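Local structure of VP5 (Halorubrum pleomorphic virus 2, 6QGI) at residues V7-G12 and E435-Q440; A312-T317 and F345-S350; G366-T371 and H407-E412. The protein is an envelope protein of a haloarchaeal pleomorphic virus and probably drives fusion of the viral envelope with the host cell membrane. All coordinates share one frame; numbering follows the deposited sequence.

Interaction 1 (V7-G12 and E435-Q440)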
loop_
_atom_site.group_PDB
_atom_site.type_symbol
_atom_site.label_atom_id
_atom_site.label_comp_id
_atom_site.label_asym_id
_atom_site.label_seq_id
_atom_site.Cartn_x
_atom_site.Cartn_y
_atom_site.Cartn_z
ATOM N N VAL A 7 7.746 -10.408 -5.001
ATOM C CA VAL A 7 8.047 -11.469 -5.964
ATOM C C VAL A 7 7.386 -12.797 -5.563
ATOM O O VAL A 7 6.659 -13.380 -6.379
ATOM C CB VAL A 7 9.576 -11.638 -6.176
ATOM C CG1 VAL A 7 9.877 -12.711 -7.217
ATOM C CG2 VAL A 7 10.230 -10.312 -6.564
ATOM N N GLY A 8 7.664 -13.264 -4.343
ATOM C CA GLY A 8 7.152 -14.532 -3.832
ATOM C C GLY A 8 5.644 -14.634 -3.779
ATOM O O GLY A 8 5.083 -15.668 -4.142
ATOM N N LEU A 9 4.977 -13.559 -3.343
ATOM C CA LEU A 9 3.525 -13.553 -3.221
ATOM C C LEU A 9 2.859 -12.784 -4.358
ATOM O O LEU A 9 1.628 -12.794 -4.441
ATOM C CB LEU A 9 3.094 -12.977 -1.855
ATOM C CG LEU A 9 3.766 -13.576 -0.602
ATOM C CD1 LEU A 9 3.513 -12.717 0.618
ATOM C CD2 LEU A 9 3.339 -15.024 -0.361
ATOM N N ALA A 10 3.662 -12.148 -5.254
ATOM C CA ALA A 10 3.200 -11.327 -6.388
ATOM C C ALA A 10 2.165 -10.314 -5.876
ATOM O O ALA A 10 1.113 -10.096 -6.479
ATOM C CB ALA A 10 2.628 -12.209 -7.499
ATOM N N ALA A 11 2.475 -9.733 -4.710
ATOM C CA ALA A 11 1.623 -8.819 -3.975
ATOM C C ALA A 11 2.303 -7.457 -3.739
ATOM O O ALA A 11 3.382 -7.194 -4.274
ATOM C CB ALA A 11 1.246 -9.459 -2.641
ATOM N N GLY A 12 1.636 -6.599 -2.972
ATOM C CA GLY A 12 2.142 -5.289 -2.592
ATOM C C GLY A 12 1.962 -5.060 -1.110
ATOM O O GLY A 12 1.015 -5.582 -0.519
ATOM N N GLU A 435 1.112 -9.371 8.660
ATOM C CA GLU A 435 1.122 -8.226 7.748
ATOM C C GLU A 435 -0.055 -8.296 6.789
ATOM O O GLU A 435 -0.570 -9.386 6.537
ATOM C CB GLU A 435 2.432 -8.186 6.932
ATOM C CG GLU A 435 3.716 -8.078 7.739
ATOM C CD GLU A 435 5.009 -8.250 6.967
ATOM O OE1 GLU A 435 6.050 -8.505 7.616
ATOM O OE2 GLU A 435 4.982 -8.132 5.722
ATOM N N THR A 436 -0.455 -7.139 6.232
ATOM C CA THR A 436 -1.516 -7.042 5.231
ATOM C C THR A 436 -0.868 -6.740 3.889
ATOM O O THR A 436 -0.102 -5.780 3.764
ATOM C CB THR A 436 -2.567 -5.999 5.618
ATOM O OG1 THR A 436 -3.123 -6.351 6.880
ATOM C CG2 THR A 436 -3.686 -5.878 4.585
ATOM N N ILE A 437 -1.163 -7.583 2.897
ATOM C CA ILE A 437 -0.638 -7.472 1.537
ATOM C C ILE A 437 -1.798 -7.288 0.556
ATOM O O ILE A 437 -2.911 -7.731 0.835
ATOM C CB ILE A 437 0.253 -8.698 1.160
ATOM C CG1 ILE A 437 -0.533 -10.034 1.221
ATOM C CG2 ILE A 437 1.507 -8.749 2.042
ATOM C CD1 ILE A 437 0.048 -11.186 0.461
ATOM N N GLN A 438 -1.550 -6.620 -0.579
ATOM C CA GLN A 438 -2.574 -6.468 -1.610
ATOM C C GLN A 438 -2.269 -7.486 -2.697
ATOM O O GLN A 438 -1.194 -7.428 -3.289
ATOM C CB GLN A 438 -2.639 -5.035 -2.163
ATOM C CG GLN A 438 -3.755 -4.857 -3.190
ATOM C CD GLN A 438 -3.831 -3.475 -3.779
ATOM O OE1 GLN A 438 -3.904 -2.482 -3.067
ATOM N NE2 GLN A 438 -3.843 -3.388 -5.100
ATOM N N LEU A 439 -3.197 -8.422 -2.948
ATOM C CA LEU A 439 -3.016 -9.465 -3.956
ATOM C C LEU A 439 -3.210 -8.893 -5.350
ATOM O O LEU A 439 -4.274 -8.355 -5.651
ATOM C CB LEU A 439 -3.978 -10.640 -3.706
ATOM C CG LEU A 439 -3.916 -11.268 -2.310
ATOM C CD1 LEU A 439 -5.051 -12.233 -2.088
ATOM C CD2 LEU A 439 -2.590 -11.977 -2.073
ATOM N N GLN A 440 -2.160 -8.969 -6.183
ATOM C CA GLN A 440 -2.143 -8.458 -7.556
ATOM C C GLN A 440 -2.228 -9.614 -8.539
ATOM O O GLN A 440 -3.015 -9.566 -9.496
ATOM C CB GLN A 440 -0.858 -7.644 -7.822
ATOM C CG GLN A 440 -0.357 -6.780 -6.666
ATOM C CD GLN A 440 -1.132 -5.500 -6.475
ATOM O OE1 GLN A 440 -2.073 -5.175 -7.213
ATOM N NE2 GLN A 440 -0.739 -4.736 -5.467
HETATM O O HOH W 1 -1.161 -11.923 -5.422
#
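Ile437 touches both Leu9 and Ala11 with one methyl, CD1. Ile437 CD1 lies 3.8 Å from Leu9 CD1 and 3.7 Å from Ala11 CB. The side chains of Leu9 and Ile437 cross at about a right angle and meet at their methyl ends. The Ile437 rotamer explains this. CG1 stands in the crowded position between the backbone N and the carbonyl carbon (chi1 60°), which carries CD1 toward 7-12. Leu314 and Met349 of the neighbouring strands line this apolar side.

Beside it the backbones pair as antiparallel strands. Gln438 N donates to Gly12 O at 2.8 Å, nearly straight (165°) and in the carbonyl plane. Gly12 N returns a bond to Gln438 O, with the donor tilted slightly from the carbonyl plane. Ala10, with positive phi, turns the chain from the helix into this pairing.

Gln440 wraps the other end of the contact. Gln440 CB lies 3.4 Å from Ala10 O. Beyond it, a bend at chi2 (-77°) brings NE2 beside the glycine, 3.9 Å from Gly12 N, as a contact and not a bond. The bond from Gln440 N to Ala10 O is weak at 3.5 Å. A water lies between Leu9 O and Gln440 N, and its bond to Gln440 N is weak. Gln438 is different: its side chain is extended and leads away from 7-12. Gln438 NE2 makes weak bonds to Gln440 OE1 at 3.3 Å and to the carbonyl of Asp61.

The chemistry is thus uneven. Two sound backbone bonds between Gly12 and Gln438, with the methyls of Leu9 and Ile437, hold the short N-terminal strand beside 434-439. The links to Gln440 are weak or pass through water, although the backbone of Ala10 also bonds to Gly441 there.

Interaction 2 (A312-T317 and F345-S350)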
loop_
_atom_site.group_PDB
_atom_site.type_symbol
_atom_site.label_atom_id
_atom_site.label_comp_id
_atom_site.label_asym_id
_atom_site.label_seq_id
_atom_site.Cartn_x
_atom_site.Cartn_y
_atom_site.Cartn_z
ATOM N N ALA A 312 3.773 -20.240 -3.924
ATOM C CA ALA A 312 3.895 -19.855 -2.518
ATOM C C ALA A 312 2.561 -20.004 -1.776
ATOM O O ALA A 312 1.555 -19.415 -2.180
ATOM C CB ALA A 312 4.410 -18.430 -2.405
ATOM N N THR A 313 2.563 -20.826 -0.707
ATOM C CA THR A 313 1.396 -21.105 0.141
ATOM C C THR A 313 1.428 -20.200 1.370
ATOM O O THR A 313 2.473 -20.069 2.015
ATOM C CB THR A 313 1.311 -22.591 0.527
ATOM O OG1 THR A 313 2.566 -23.018 1.059
ATOM C CG2 THR A 313 0.910 -23.480 -0.638
ATOM N N LEU A 314 0.280 -19.567 1.688
ATOM C CA LEU A 314 0.174 -18.618 2.794
ATOM C C LEU A 314 -1.221 -18.653 3.467
ATOM O O LEU A 314 -2.229 -18.413 2.795
ATOM C CB LEU A 314 0.489 -17.201 2.254
ATOM C CG LEU A 314 0.590 -16.031 3.236
ATOM C CD1 LEU A 314 1.772 -16.190 4.195
ATOM C CD2 LEU A 314 0.726 -14.728 2.489
ATOM N N PRO A 315 -1.292 -18.914 4.799
ATOM C CA PRO A 315 -2.600 -18.914 5.480
ATOM C C PRO A 315 -2.976 -17.526 6.020
ATOM O O PRO A 315 -2.163 -16.878 6.680
ATOM C CB PRO A 315 -2.402 -19.921 6.619
ATOM C CG PRO A 315 -0.897 -20.001 6.830
ATOM C CD PRO A 315 -0.200 -19.230 5.743
ATOM N N GLY A 316 -4.201 -17.086 5.757
ATOM C CA GLY A 316 -4.655 -15.784 6.232
ATOM C C GLY A 316 -6.096 -15.425 5.942
ATOM O O GLY A 316 -6.839 -16.198 5.331
ATOM N N THR A 317 -6.494 -14.232 6.396
ATOM C CA THR A 317 -7.852 -13.706 6.241
ATOM C C THR A 317 -7.916 -12.672 5.116
ATOM O O THR A 317 -6.939 -11.960 4.855
ATOM C CB THR A 317 -8.361 -13.116 7.563
ATOM O OG1 THR A 317 -7.359 -12.261 8.114
ATOM C CG2 THR A 317 -8.751 -14.191 8.575
ATOM N N PHE A 345 -4.965 -9.183 2.046
ATOM C CA PHE A 345 -4.737 -10.465 2.704
ATOM C C PHE A 345 -3.845 -10.281 3.929
ATOM O O PHE A 345 -2.668 -9.936 3.795
ATOM C CB PHE A 345 -4.131 -11.480 1.715
ATOM C CG PHE A 345 -4.243 -12.936 2.111
ATOM C CD1 PHE A 345 -5.464 -13.602 2.040
ATOM C CD2 PHE A 345 -3.118 -13.660 2.492
ATOM C CE1 PHE A 345 -5.563 -14.953 2.379
ATOM C CE2 PHE A 345 -3.218 -15.013 2.828
ATOM C CZ PHE A 345 -4.437 -15.653 2.759
ATOM N N THR A 346 -4.434 -10.466 5.127
ATOM C CA THR A 346 -3.742 -10.355 6.409
ATOM C C THR A 346 -3.267 -11.745 6.782
ATOM O O THR A 346 -4.088 -12.642 6.992
ATOM C CB THR A 346 -4.648 -9.722 7.466
ATOM O OG1 THR A 346 -5.193 -8.511 6.939
ATOM C CG2 THR A 346 -3.914 -9.448 8.779
ATOM N N ALA A 347 -1.943 -11.937 6.823
ATOM C CA ALA A 347 -1.337 -13.233 7.106
ATOM C C ALA A 347 -0.050 -13.117 7.888
ATOM O O ALA A 347 0.616 -12.084 7.854
ATOM C CB ALA A 347 -1.057 -13.954 5.797
ATOM N N ASP A 348 0.317 -14.211 8.564
ATOM C CA ASP A 348 1.577 -14.302 9.289
ATOM C C ASP A 348 2.627 -14.747 8.272
ATOM O O ASP A 348 2.639 -15.916 7.860
ATOM C CB ASP A 348 1.480 -15.259 10.498
ATOM C CG ASP A 348 2.754 -15.375 11.316
ATOM O OD1 ASP A 348 3.741 -14.703 10.973
ATOM O OD2 ASP A 348 2.761 -16.142 12.298
ATOM N N MET A 349 3.484 -13.792 7.844
ATOM C CA MET A 349 4.544 -14.004 6.852
ATOM C C MET A 349 5.537 -15.074 7.297
ATOM O O MET A 349 6.200 -15.673 6.451
ATOM C CB MET A 349 5.289 -12.693 6.537
ATOM C CG MET A 349 4.404 -11.626 5.907
ATOM S SD MET A 349 3.674 -12.118 4.326
ATOM C CE MET A 349 1.980 -11.597 4.576
ATOM N N SER A 350 5.598 -15.352 8.612
ATOM C CA SER A 350 6.455 -16.384 9.187
ATOM C C SER A 350 5.969 -17.801 8.789
ATOM O O SER A 350 6.706 -18.777 8.964
ATOM C CB SER A 350 6.515 -16.246 10.706
ATOM O OG SER A 350 7.636 -16.928 11.240
#
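Leu314 reaches across to Ala347, Phe345 and Met349, and this is the tight part of the contact. Its CG is anti to the backbone N (chi1 -174°), and from there both methyl branches extend over the 345-350 strand. Leu314 CG sits 3.7 Å from Ala347 CB. It also lies at the edge of the Phe345 ring, in the ring plane. Leu314 CD2 meets Met349 CE at 4.0 Å. Met349 starts away from the partner strand, but bends at chi2 and chi3 bring its methyl back.

The Phe345 ring lies against bare backbone. Phe345 CZ is 3.3 Å from Gly316 N, and Phe345 CE1 is 3.4 Å from Gly316 O. Gly316 has no side chain, which lets the ring come this near. Thr317 N lies over one face of the ring, toward its rim. Ala347 CB presses on Pro315 O at 3.2 Å.

The fold element is an antiparallel strand pair, with Thr317 and Thr346 as its hydrogen-bonded pair. Thr317 N donates to Thr346 O at 2.9 Å, and Thr346 N donates to Thr317 O at 2.9 Å. Over these segments the strand directions are 129° apart, well short of the 180° of straight antiparallel strands.

The partly exposed side is looser. Pro315 points away from 345-350 and packs on Glu302 and Thr304. Thr317 OG1 has only a long, unsettled approach to Thr346 O and is hydrogen-bonded to Tyr493 OH. Thr346 and Asp348 are buried, with their polar groups bonded elsewhere. The Thr346 hydroxyl meets that of Thr436. Past Ala347 the chain enters an Asx turn, in which Ser350 N donates to Asp348 OD1 at 3.1 Å, from above the carboxylate plane. The carboxylate leads away from 312-317. Asp348 packs on Thr432 and Tyr434, and its OD1 also accepts from Gln433 N.

Interaction 3 (G366-T371 and H407-E412)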
loop_
_atom_site.group_PDB
_atom_site.type_symbol
_atom_site.label_atom_id
_atom_site.label_comp_id
_atom_site.label_asym_id
_atom_site.label_seq_id
_atom_site.Cartn_x
_atom_site.Cartn_y
_atom_site.Cartn_z
ATOM N N GLY A 366 30.049 -29.226 -3.000
ATOM C CA GLY A 366 29.358 -28.497 -1.943
ATOM C C GLY A 366 28.651 -27.238 -2.411
ATOM O O GLY A 366 27.717 -26.783 -1.746
ATOM N N ASN A 367 29.089 -26.663 -3.554
ATOM C CA ASN A 367 28.509 -25.451 -4.136
ATOM C C ASN A 367 27.151 -25.745 -4.805
ATOM O O ASN A 367 27.100 -26.244 -5.938
ATOM C CB ASN A 367 29.474 -24.794 -5.144
ATOM C CG ASN A 367 30.432 -23.781 -4.558
ATOM O OD1 ASN A 367 30.031 -22.710 -4.085
ATOM N ND2 ASN A 367 31.726 -24.076 -4.615
ATOM N N VAL A 368 26.050 -25.439 -4.087
ATOM C CA VAL A 368 24.684 -25.584 -4.603
ATOM C C VAL A 368 24.360 -24.298 -5.366
ATOM O O VAL A 368 24.716 -23.221 -4.900
ATOM C CB VAL A 368 23.634 -25.904 -3.506
ATOM C CG1 VAL A 368 22.234 -25.992 -4.101
ATOM C CG2 VAL A 368 23.977 -27.201 -2.777
ATOM N N THR A 369 23.709 -24.411 -6.534
ATOM C CA THR A 369 23.379 -23.264 -7.373
ATOM C C THR A 369 21.860 -23.144 -7.577
ATOM O O THR A 369 21.186 -24.142 -7.844
ATOM C CB THR A 369 24.149 -23.363 -8.704
ATOM O OG1 THR A 369 25.545 -23.478 -8.411
ATOM C CG2 THR A 369 23.924 -22.157 -9.617
ATOM N N LEU A 370 21.341 -21.904 -7.428
ATOM C CA LEU A 370 19.942 -21.506 -7.621
ATOM C C LEU A 370 19.822 -20.679 -8.894
ATOM O O LEU A 370 20.674 -19.823 -9.145
ATOM C CB LEU A 370 19.386 -20.706 -6.422
ATOM C CG LEU A 370 19.373 -21.353 -5.030
ATOM C CD1 LEU A 370 18.724 -20.425 -4.023
ATOM C CD2 LEU A 370 18.660 -22.701 -5.021
ATOM N N THR A 371 18.777 -20.930 -9.694
ATOM C CA THR A 371 18.580 -20.228 -10.964
ATOM C C THR A 371 17.641 -19.002 -10.809
ATOM O O THR A 371 17.457 -18.254 -11.774
ATOM C CB THR A 371 18.114 -21.202 -12.051
ATOM O OG1 THR A 371 17.014 -21.964 -11.564
ATOM C CG2 THR A 371 19.226 -22.141 -12.506
ATOM N N HIS A 407 26.129 -21.114 -2.920
ATOM C CA HIS A 407 26.486 -21.179 -1.508
ATOM C C HIS A 407 27.217 -22.485 -1.232
ATOM O O HIS A 407 26.728 -23.556 -1.607
ATOM C CB HIS A 407 25.260 -21.027 -0.588
ATOM C CG HIS A 407 25.597 -21.143 0.868
ATOM N ND1 HIS A 407 26.246 -20.124 1.542
ATOM C CD2 HIS A 407 25.401 -22.173 1.721
ATOM C CE1 HIS A 407 26.403 -20.558 2.782
ATOM N NE2 HIS A 407 25.900 -21.781 2.940
ATOM N N ASP A 408 28.388 -22.397 -0.581
ATOM C CA ASP A 408 29.186 -23.568 -0.234
ATOM C C ASP A 408 28.540 -24.277 0.961
ATOM O O ASP A 408 28.613 -23.791 2.093
ATOM C CB ASP A 408 30.653 -23.174 0.049
ATOM C CG ASP A 408 31.626 -24.335 0.177
ATOM O OD1 ASP A 408 31.351 -25.412 -0.400
ATOM O OD2 ASP A 408 32.674 -24.157 0.833
ATOM N N VAL A 409 27.872 -25.404 0.686
ATOM C CA VAL A 409 27.160 -26.202 1.684
ATOM C C VAL A 409 28.041 -27.391 2.150
ATOM O O VAL A 409 27.570 -28.247 2.904
ATOM C CB VAL A 409 25.774 -26.677 1.132
ATOM C CG1 VAL A 409 24.942 -27.358 2.212
ATOM C CG2 VAL A 409 24.983 -25.521 0.527
ATOM N N SER A 410 29.326 -27.420 1.742
ATOM C CA SER A 410 30.250 -28.499 2.101
ATOM C C SER A 410 30.465 -28.636 3.635
ATOM O O SER A 410 30.502 -29.790 4.088
ATOM C CB SER A 410 31.587 -28.334 1.388
ATOM O OG SER A 410 32.258 -27.136 1.738
ATOM N N PRO A 411 30.547 -27.540 4.457
ATOM C CA PRO A 411 30.734 -27.735 5.906
ATOM C C PRO A 411 29.571 -28.465 6.573
ATOM O O PRO A 411 29.807 -29.267 7.477
ATOM C CB PRO A 411 30.859 -26.307 6.443
ATOM C CG PRO A 411 31.286 -25.491 5.253
ATOM C CD PRO A 411 30.519 -26.094 4.139
ATOM N N GLU A 412 28.329 -28.195 6.129
ATOM C CA GLU A 412 27.116 -28.806 6.682
ATOM C C GLU A 412 26.817 -30.189 6.068
ATOM O O GLU A 412 25.993 -30.933 6.612
ATOM C CB GLU A 412 25.902 -27.876 6.509
ATOM C CG GLU A 412 25.964 -26.624 7.372
ATOM C CD GLU A 412 24.920 -25.563 7.078
ATOM O OE1 GLU A 412 24.881 -25.061 5.931
ATOM O OE2 GLU A 412 24.156 -25.212 8.007
#
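A small three-stranded antiparallel sheet holds this contact, with strand 405-408 between strands 367-370 and 398-399. Val368 and His407 form the hydrogen-bonded pair. Val368 N donates to His407 O at 3.2 Å, and His407 N donates to Val368 O at 3.2 Å, the latter in the carbonyl plane. Asn367 and Asp408 are the next pair, non-hydrogen-bonded. Beyond them Val409 N donates to Gly366 O at 2.8 Å. This bond is straight at the hydrogen (162°), but the donor stands above the carbonyl plane.

Gly366 allows a close approach at the strand end. Ser410 CB lies 4.0 Å from Gly366 CA, and Asp408 OD1 lies 3.8 Å from Gly366 C. Ser410 OG lies between its backbone N and carbonyl carbon (chi1 62°). There it donates to Asp408 OD1 at 2.9 Å, from above the carboxylate plane. Val368 CG2 and Val409 CG2 meet at 3.8 Å on the opposite side of the sheet from Asn367 and Asp408.

The side bearing Val368 and His407 faces other strands: Val368 packs on Leu382 of 378-384, and Val409 on Val390 of 389-393. His407 touches Val392, and its side chain is about 6 Å from the glycan on Asn396.

Interactions 1 and 2 are neighbours, with centres 10 Å apart. Strands 434-439 and 343-355 pair side by side, and Ile437 O to Phe345 N is one probable bond between the contacts. Interaction 3 stands off in a separate small sheet, its centre 29 Å from each of the others. Along the chain, interaction 1 closes a loop of 422 residues that holds both other contacts. Interaction 2 closes before interaction 3 opens. The N-terminal segment pairs with 434-439, which pairs with 343-355, and that strand pairs with 312-320. The centre of interaction 3 lies about 36 Å from the centre of the chain; the glycan on Asn396 is near it.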